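Local coordinates for protein beta-glucoside kinase (Listeria monocytogenes, PDB 4HTL) that phosphorylates cellobiose at the expense of ATP to give cellobiose 6'-phosphate and may also regulate transcription of the cellobiose-PTS operon, at residues A102-A107 against L145-R150; L112-L117 against E272-K277; L117-D122 against H240-G245. All coordinates share one frame; numbering follows the deposited sequence.

Contact 1 (A102-A107 against L145-R150); sequences AIENDA and LVRGGR. With EDO (1,2-ethanediol), chain B.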
# COMPACT_ATOMS: atom_id res chain seq x y z
N ALA A 102 -23.44 -9.42 -11.29
CA ALA A 102 -22.12 -9.21 -10.74
C ALA A 102 -22.13 -7.96 -9.85
O ALA A 102 -22.91 -7.02 -10.04
CB ALA A 102 -21.07 -9.10 -11.84
N ILE A 103 -21.26 -8.00 -8.86
CA ILE A 103 -21.13 -6.90 -7.93
C ILE A 103 -19.65 -6.68 -7.56
O ILE A 103 -18.87 -7.65 -7.42
CB ILE A 103 -21.97 -7.17 -6.69
CG1 ILE A 103 -21.91 -5.97 -5.75
CG2 ILE A 103 -21.50 -8.43 -6.00
CD1 ILE A 103 -23.06 -5.96 -4.78
N GLU A 104 -19.27 -5.40 -7.42
CA GLU A 104 -17.91 -5.01 -7.07
C GLU A 104 -18.04 -3.71 -6.26
O GLU A 104 -19.05 -3.02 -6.34
CB GLU A 104 -17.04 -4.83 -8.33
CG GLU A 104 -15.58 -4.35 -8.14
CD GLU A 104 -14.74 -5.18 -7.22
OE1 GLU A 104 -14.06 -6.09 -7.71
OE2 GLU A 104 -14.74 -4.91 -5.99
N ASN A 105 -17.03 -3.39 -5.46
CA ASN A 105 -16.98 -2.16 -4.68
C ASN A 105 -16.90 -0.91 -5.55
O ASN A 105 -16.32 -0.96 -6.64
CB ASN A 105 -15.77 -2.29 -3.73
CG ASN A 105 -15.27 -0.97 -3.23
OD1 ASN A 105 -14.41 -0.34 -3.86
ND2 ASN A 105 -15.74 -0.56 -2.03
N ASP A 106 -17.43 0.21 -5.05
CA ASP A 106 -17.55 1.44 -5.84
C ASP A 106 -16.22 2.05 -6.30
O ASP A 106 -16.10 2.47 -7.46
CB ASP A 106 -18.46 2.46 -5.17
CG ASP A 106 -17.97 2.92 -3.83
OD1 ASP A 106 -17.12 2.28 -3.21
OD2 ASP A 106 -18.46 3.97 -3.39
N ALA A 107 -15.25 2.10 -5.40
CA ALA A 107 -13.90 2.63 -5.74
C ALA A 107 -13.20 1.73 -6.76
O ALA A 107 -12.59 2.20 -7.74
CB ALA A 107 -13.05 2.86 -4.50
N LEU A 145 -6.59 -5.78 -10.07
CA LEU A 145 -7.11 -5.10 -8.94
C LEU A 145 -6.63 -5.81 -7.64
O LEU A 145 -6.64 -7.05 -7.55
CB LEU A 145 -8.63 -5.11 -9.06
CG LEU A 145 -9.55 -4.40 -8.12
CD1 LEU A 145 -9.34 -2.88 -8.14
CD2 LEU A 145 -10.98 -4.79 -8.48
N VAL A 146 -6.25 -5.01 -6.65
CA VAL A 146 -5.91 -5.54 -5.35
C VAL A 146 -7.12 -5.28 -4.45
O VAL A 146 -7.38 -4.18 -4.05
CB VAL A 146 -4.64 -4.91 -4.77
CG1 VAL A 146 -4.44 -5.38 -3.32
CG2 VAL A 146 -3.41 -5.17 -5.66
N ARG A 147 -7.83 -6.34 -4.11
CA ARG A 147 -9.05 -6.22 -3.28
C ARG A 147 -8.78 -6.48 -1.81
O ARG A 147 -9.55 -6.07 -0.98
CB ARG A 147 -10.12 -7.18 -3.76
CG ARG A 147 -10.55 -6.95 -5.19
CD ARG A 147 -11.66 -7.89 -5.57
NE ARG A 147 -11.98 -7.86 -6.98
CZ ARG A 147 -11.26 -8.47 -7.92
NH1 ARG A 147 -10.16 -9.15 -7.59
NH2 ARG A 147 -11.63 -8.42 -9.16
N GLY A 148 -7.69 -7.22 -1.53
CA GLY A 148 -7.28 -7.62 -0.22
C GLY A 148 -7.85 -8.97 0.24
O GLY A 148 -8.72 -9.56 -0.40
N GLY A 149 -7.33 -9.47 1.36
CA GLY A 149 -7.73 -10.77 1.87
C GLY A 149 -9.22 -10.89 2.28
O GLY A 149 -9.79 -12.00 2.28
N ARG A 150 -9.81 -9.76 2.65
CA ARG A 150 -11.21 -9.69 3.01
C ARG A 150 -11.94 -8.62 2.20
O ARG A 150 -13.01 -8.16 2.60
CB ARG A 150 -11.38 -9.50 4.52
CG ARG A 150 -10.87 -10.64 5.40
CD ARG A 150 -11.01 -10.22 6.87
NE ARG A 150 -10.80 -11.32 7.80
CZ ARG A 150 -9.60 -11.76 8.19
NH1 ARG A 150 -8.46 -11.20 7.76
NH2 ARG A 150 -9.52 -12.77 9.03
C1 EDO B . -14.12 -12.71 9.93
O1 EDO B . -13.65 -11.50 9.31
C2 EDO B . -13.21 -13.87 9.52
O2 EDO B . -11.98 -13.92 10.29
O HOH W 1 -13.46 -6.82 -10.22
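A single carboxylate oxygen of E104 carries the bond to R147: NE of R147 donates to OE1 of E104 over 2.8 Å, nearly straight at 167°, as the direct part of a salt bridge. OE1 offers its syn lone pair, and NE meets it close to the guanidinium plane, the two flat groups lying only 17° apart. NH2 of R147 does not reach the acid directly. A water completes the pairing instead, accepting from NH2 of R147 and donating to OE1 of E104, 2.7 Å from each.

In E104, CG lies anti to the backbone N (chi1 177°) and the chain then bends at chi2, bringing OE2 back toward the next peptide, where N of N105 donates to it at 2.8 Å from the anti side. R147 is extended from CG to NE, and this length carries its end to the acid although its CB does not set out in that direction. With N108 ND2 also bonded to OE2, each oxygen of this buried carboxylate accepts two bonds, which should fix its rotation. L145 arrives from the opposite direction to E104; its CD2 is 3.4 Å from OE1 of E104 in one of two conformers.

The contact joins the two halves of an actin-like ATPase fold, each built round a five-stranded mixed sheet: strand 101-105 is an outermost strand of one, and strand 144-145, which leads into the R147 loop, is an outermost strand of the other. Immediately after E104, N105 caps helix 106-117. Farther along the loop, the backbone N of R150 bonds to D237 of the second subunit, while its guanidinium binds an ethanediol probably from the crystallisation liquor, NH2 of R150 lying 3.0 Å from O2 of the ethanediol.

Contact 2 (L112-L117 against E272-K277); sequences LAEKWL and ETATHK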
# COMPACT_ATOMS: atom_id res chain seq x y z
N LEU A 112 -11.68 0.38 -12.41
CA LEU A 112 -11.88 -0.48 -13.57
C LEU A 112 -12.32 0.31 -14.80
O LEU A 112 -11.91 -0.02 -15.91
CB LEU A 112 -12.84 -1.62 -13.24
CG LEU A 112 -12.33 -2.71 -12.27
CD1 LEU A 112 -13.48 -3.68 -11.92
CD2 LEU A 112 -11.06 -3.43 -12.70
N ALA A 113 -13.12 1.37 -14.60
CA ALA A 113 -13.48 2.26 -15.70
C ALA A 113 -12.21 2.91 -16.29
O ALA A 113 -12.04 3.01 -17.53
CB ALA A 113 -14.53 3.28 -15.29
N GLU A 114 -11.34 3.35 -15.40
CA GLU A 114 -10.06 3.94 -15.82
C GLU A 114 -9.19 2.95 -16.65
O GLU A 114 -8.59 3.34 -17.67
CB GLU A 114 -9.28 4.49 -14.59
CG GLU A 114 -8.37 5.67 -14.93
CD GLU A 114 -9.12 6.89 -15.39
OE1 GLU A 114 -8.97 7.30 -16.56
OE2 GLU A 114 -9.87 7.39 -14.56
N LYS A 115 -9.15 1.70 -16.18
CA LYS A 115 -8.42 0.61 -16.85
C LYS A 115 -9.06 0.29 -18.23
O LYS A 115 -8.36 0.05 -19.23
CB LYS A 115 -8.39 -0.66 -15.98
CG LYS A 115 -7.81 -1.88 -16.68
CD LYS A 115 -6.34 -1.63 -17.04
CE LYS A 115 -5.54 -2.81 -17.59
NZ LYS A 115 -4.14 -2.37 -17.98
N TRP A 116 -10.38 0.25 -18.27
CA TRP A 116 -11.11 -0.19 -19.49
C TRP A 116 -11.12 0.85 -20.57
O TRP A 116 -10.71 0.60 -21.71
CB TRP A 116 -12.55 -0.53 -19.07
CG TRP A 116 -13.41 -1.12 -20.16
CD1 TRP A 116 -13.01 -1.69 -21.37
CD2 TRP A 116 -14.86 -1.19 -20.17
NE1 TRP A 116 -14.11 -2.08 -22.12
CE2 TRP A 116 -15.24 -1.82 -21.44
CE3 TRP A 116 -15.85 -0.78 -19.29
CZ2 TRP A 116 -16.55 -2.03 -21.78
CZ3 TRP A 116 -17.17 -1.00 -19.64
CH2 TRP A 116 -17.52 -1.64 -20.84
N LEU A 117 -11.55 2.05 -20.20
CA LEU A 117 -11.88 3.11 -21.14
C LEU A 117 -11.13 4.41 -20.92
O LEU A 117 -11.24 5.33 -21.74
CB LEU A 117 -13.39 3.41 -21.04
CG LEU A 117 -14.29 2.22 -21.38
CD1 LEU A 117 -15.77 2.59 -21.09
CD2 LEU A 117 -14.11 1.69 -22.82
N GLU A 272 -2.47 12.95 -12.35
CA GLU A 272 -3.38 13.60 -13.29
C GLU A 272 -4.81 13.23 -12.91
O GLU A 272 -5.03 12.38 -12.06
CB GLU A 272 -3.07 13.24 -14.76
CG GLU A 272 -3.16 11.80 -15.08
CD GLU A 272 -2.72 11.56 -16.53
OE1 GLU A 272 -3.27 12.22 -17.41
OE2 GLU A 272 -1.81 10.72 -16.77
N THR A 273 -5.77 13.93 -13.49
CA THR A 273 -7.14 13.65 -13.16
C THR A 273 -7.66 12.32 -13.70
O THR A 273 -7.26 11.85 -14.75
CB THR A 273 -8.09 14.76 -13.65
OG1 THR A 273 -7.91 14.96 -15.07
CG2 THR A 273 -7.84 16.08 -12.84
N ALA A 274 -8.57 11.73 -12.94
CA ALA A 274 -9.33 10.55 -13.38
C ALA A 274 -10.28 10.98 -14.49
O ALA A 274 -10.62 12.14 -14.57
CB ALA A 274 -10.14 10.00 -12.18
N THR A 275 -10.73 10.04 -15.30
CA THR A 275 -11.69 10.30 -16.36
C THR A 275 -13.08 9.71 -16.01
O THR A 275 -13.27 8.94 -15.06
CB THR A 275 -11.20 9.72 -17.70
OG1 THR A 275 -11.05 8.31 -17.60
CG2 THR A 275 -9.87 10.36 -18.19
N HIS A 276 -14.06 10.02 -16.85
CA HIS A 276 -15.42 9.45 -16.71
C HIS A 276 -15.99 9.71 -15.34
O HIS A 276 -16.63 8.81 -14.74
CB HIS A 276 -15.42 7.95 -17.04
CG HIS A 276 -14.89 7.62 -18.41
ND1 HIS A 276 -13.57 7.40 -18.64
CD2 HIS A 276 -15.53 7.51 -19.64
CE1 HIS A 276 -13.39 7.15 -19.98
NE2 HIS A 276 -14.58 7.25 -20.59
N LYS A 277 -15.80 10.92 -14.82
CA LYS A 277 -16.30 11.28 -13.50
C LYS A 277 -17.79 10.88 -13.30
O LYS A 277 -18.18 10.38 -12.24
CB LYS A 277 -16.17 12.80 -13.27
CG LYS A 277 -17.00 13.34 -12.09
CD LYS A 277 -16.94 14.87 -11.98
CE LYS A 277 -15.78 15.33 -11.12
NZ LYS A 277 -15.95 15.12 -9.63
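The carboxylate of E114 presents both oxygens to T275, whose side chain crosses that of the glutamate at about a right angle. OE2 of E114 accepts the backbone N-H of T275 at 2.9 Å through its syn lone pair, in a bond only 13° from straight. OE1 of E114 takes the hydroxyl OG1 of T275 at 2.5 Å, a very short bond that also comes in on the syn side but lies well out of the carboxylate plane. This double grip depends on chain shape at both ends: E114 bends at chi2 to turn its acid off the helix, and the threonine holds OG1 between its own backbone N and carbonyl carbon (chi1 62°), so that hydroxyl and N-H face the same group.

OG1 of T275 is then used a second time, as acceptor for ND1 of H276 at 2.9 Å, tilted about 22° from the imidazole plane. A chain of hydrogen bonds therefore runs from ND1 of H276 through OG1 of T275 to OE1 of E114 and probably fixes the turn of the imidazole. From there the ring points CE1 at the carbonyl of L117, 3.3 Å from O of L117 and near the plane of the ring, while CB of L117 lies 3.9 Å from CE1 of H276. A274 also packs on the acid, its CB 3.5 Å from OE2 of E114. The backbone N of K119 also bonds to OE1, and L283 of helix 280-293 touches both L117 and H276.

The arrangement ties the last turns of helix 106-117 to the loop leaving strand 270-273, an outermost strand of the second five-stranded sheet, and so joins elements of the two halves characteristic of the actin-like fold of ROK kinases.

Contact 3 (L117-D122 against H240-G245); sequences LGKGQD and HIFIGG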
# COMPACT_ATOMS: atom_id res chain seq x y z
N LEU A 117 -11.55 2.05 -20.20
CA LEU A 117 -11.88 3.11 -21.14
C LEU A 117 -11.13 4.41 -20.92
O LEU A 117 -11.24 5.33 -21.74
CB LEU A 117 -13.39 3.41 -21.04
CG LEU A 117 -14.29 2.22 -21.38
CD1 LEU A 117 -15.77 2.59 -21.09
CD2 LEU A 117 -14.11 1.69 -22.82
N GLY A 118 -10.35 4.50 -19.85
CA GLY A 118 -9.74 5.72 -19.50
C GLY A 118 -8.23 5.71 -19.71
O GLY A 118 -7.75 5.21 -20.69
N LYS A 119 -7.51 6.29 -18.75
CA LYS A 119 -6.05 6.58 -18.86
C LYS A 119 -5.19 5.43 -18.39
O LYS A 119 -3.96 5.50 -18.48
CB LYS A 119 -5.71 7.84 -18.04
CG LYS A 119 -6.36 9.11 -18.53
CD LYS A 119 -6.05 10.26 -17.60
CE LYS A 119 -6.43 11.60 -18.14
NZ LYS A 119 -6.02 12.65 -17.15
N GLY A 120 -5.82 4.36 -17.88
CA GLY A 120 -5.02 3.23 -17.33
C GLY A 120 -5.01 2.00 -18.24
O GLY A 120 -4.66 0.90 -17.79
N GLN A 121 -5.36 2.15 -19.51
CA GLN A 121 -5.54 0.97 -20.35
C GLN A 121 -4.28 0.10 -20.46
O GLN A 121 -4.37 -1.14 -20.59
CB GLN A 121 -6.04 1.38 -21.72
CG GLN A 121 -7.45 1.92 -21.70
CD GLN A 121 -7.84 2.56 -23.02
OE1 GLN A 121 -7.05 3.37 -23.59
NE2 GLN A 121 -9.06 2.23 -23.52
N ASP A 122 -3.13 0.74 -20.54
CA ASP A 122 -1.89 0.04 -20.75
C ASP A 122 -0.98 0.05 -19.54
O ASP A 122 0.23 -0.13 -19.68
CB ASP A 122 -1.25 0.60 -22.00
CG ASP A 122 -2.15 0.39 -23.23
OD1 ASP A 122 -2.41 -0.78 -23.56
OD2 ASP A 122 -2.66 1.39 -23.80
N HIS A 240 1.41 5.89 -12.13
CA HIS A 240 0.38 6.93 -12.25
C HIS A 240 -0.53 6.87 -11.04
O HIS A 240 -0.87 5.78 -10.57
CB HIS A 240 -0.51 6.74 -13.48
CG HIS A 240 0.19 6.91 -14.78
ND1 HIS A 240 1.15 6.05 -15.21
CD2 HIS A 240 0.05 7.86 -15.77
CE1 HIS A 240 1.59 6.45 -16.41
NE2 HIS A 240 0.92 7.56 -16.76
N ILE A 241 -0.91 8.04 -10.54
CA ILE A 241 -2.01 8.15 -9.59
C ILE A 241 -3.03 9.09 -10.19
O ILE A 241 -2.74 10.27 -10.45
CB ILE A 241 -1.56 8.67 -8.20
CG1 ILE A 241 -0.47 7.73 -7.61
CG2 ILE A 241 -2.76 8.81 -7.22
CD1 ILE A 241 0.11 8.20 -6.29
N PHE A 242 -4.21 8.56 -10.40
CA PHE A 242 -5.32 9.33 -10.96
C PHE A 242 -6.18 9.87 -9.85
O PHE A 242 -6.70 9.10 -9.01
CB PHE A 242 -6.14 8.48 -11.93
CG PHE A 242 -5.33 7.92 -13.09
CD1 PHE A 242 -4.70 8.77 -13.97
CD2 PHE A 242 -5.12 6.55 -13.24
CE1 PHE A 242 -3.91 8.29 -14.99
CE2 PHE A 242 -4.36 6.08 -14.28
CZ PHE A 242 -3.75 6.93 -15.14
N ILE A 243 -6.38 11.19 -9.85
CA ILE A 243 -7.08 11.83 -8.76
C ILE A 243 -8.41 12.38 -9.25
O ILE A 243 -8.46 13.03 -10.30
CB ILE A 243 -6.26 12.95 -8.09
CG1 ILE A 243 -4.82 12.49 -7.73
CG2 ILE A 243 -7.05 13.44 -6.84
CD1 ILE A 243 -3.87 13.56 -7.13
N GLY A 244 -9.48 12.02 -8.53
CA GLY A 244 -10.82 12.40 -8.88
C GLY A 244 -11.62 12.83 -7.66
O GLY A 244 -11.08 13.01 -6.58
N GLY A 245 -12.93 13.01 -7.87
CA GLY A 245 -13.84 13.41 -6.82
C GLY A 245 -14.14 14.91 -6.85
O GLY A 245 -13.75 15.63 -7.77
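F242 and K119 adopt nearly the same first torsion, CG beside the backbone N and anti to the carbonyl carbon, at -59° in the phenylalanine and -64° in the lysine. For F242 this sends the ring out from strand 240-244 toward the loop that follows helix 106-117. In K119 it starts a chain that stays extended beyond CG, crosses the ring at a slant and leads away from it. Among the side-chain atoms of K119, CB comes nearest, 3.6 Å from CE1 of F242 and equally close to CZ. Farther along the lysine, CD lies 3.9 Å from CE1 of F242, and the backbone O of K119 also comes near CZ. The methylenes approach the ring obliquely.

Across the ring, at CE2, the neighbouring glycine takes up the contact, CA of G120 standing 4.2 Å from CE2 of F242. The phenyl group is thus held against two successive residues of the loop, one offering methylenes and the other its bare backbone. F126 and L123 touch the same side chain, F126 ring to ring with its plane steeply inclined, so F242 links an inner strand of the second five-stranded sheet with the connection leading into strand 126-131.

Contact between the two segments is mostly apolar, resting on carbon groups of the lysine, the glycine and the ring, with the carbonyl oxygen of K119 as the exception. The charge of K119 is carried clear of the phenyl group to E272, where NZ forms a salt bridge, so the lysine can bury its aliphatic stem against F242 while keeping its ammonium group paired.

Helix 106-117 threads the set together, starting within contact 1 and supplying one side of contact 2 from its last turns, the two centres lying 16 Å apart. Contacts 2 and 3 are practically one patch, with centres about 4 Å apart, L117 in common, and neighbouring strands 270-273 and 240-244 of one sheet on their far sides. K119 stitches them directly, its NZ 2.8 Å from OE1 of E272. Contact 1 stands off from contact 3 by about 17 Å between centres. Side chains of E104 in contact 1 and H276 in contact 2 each lie about 10 Å from that of D10, inferred by similarity to bind ATP, whereas contact 3 lies away from that site.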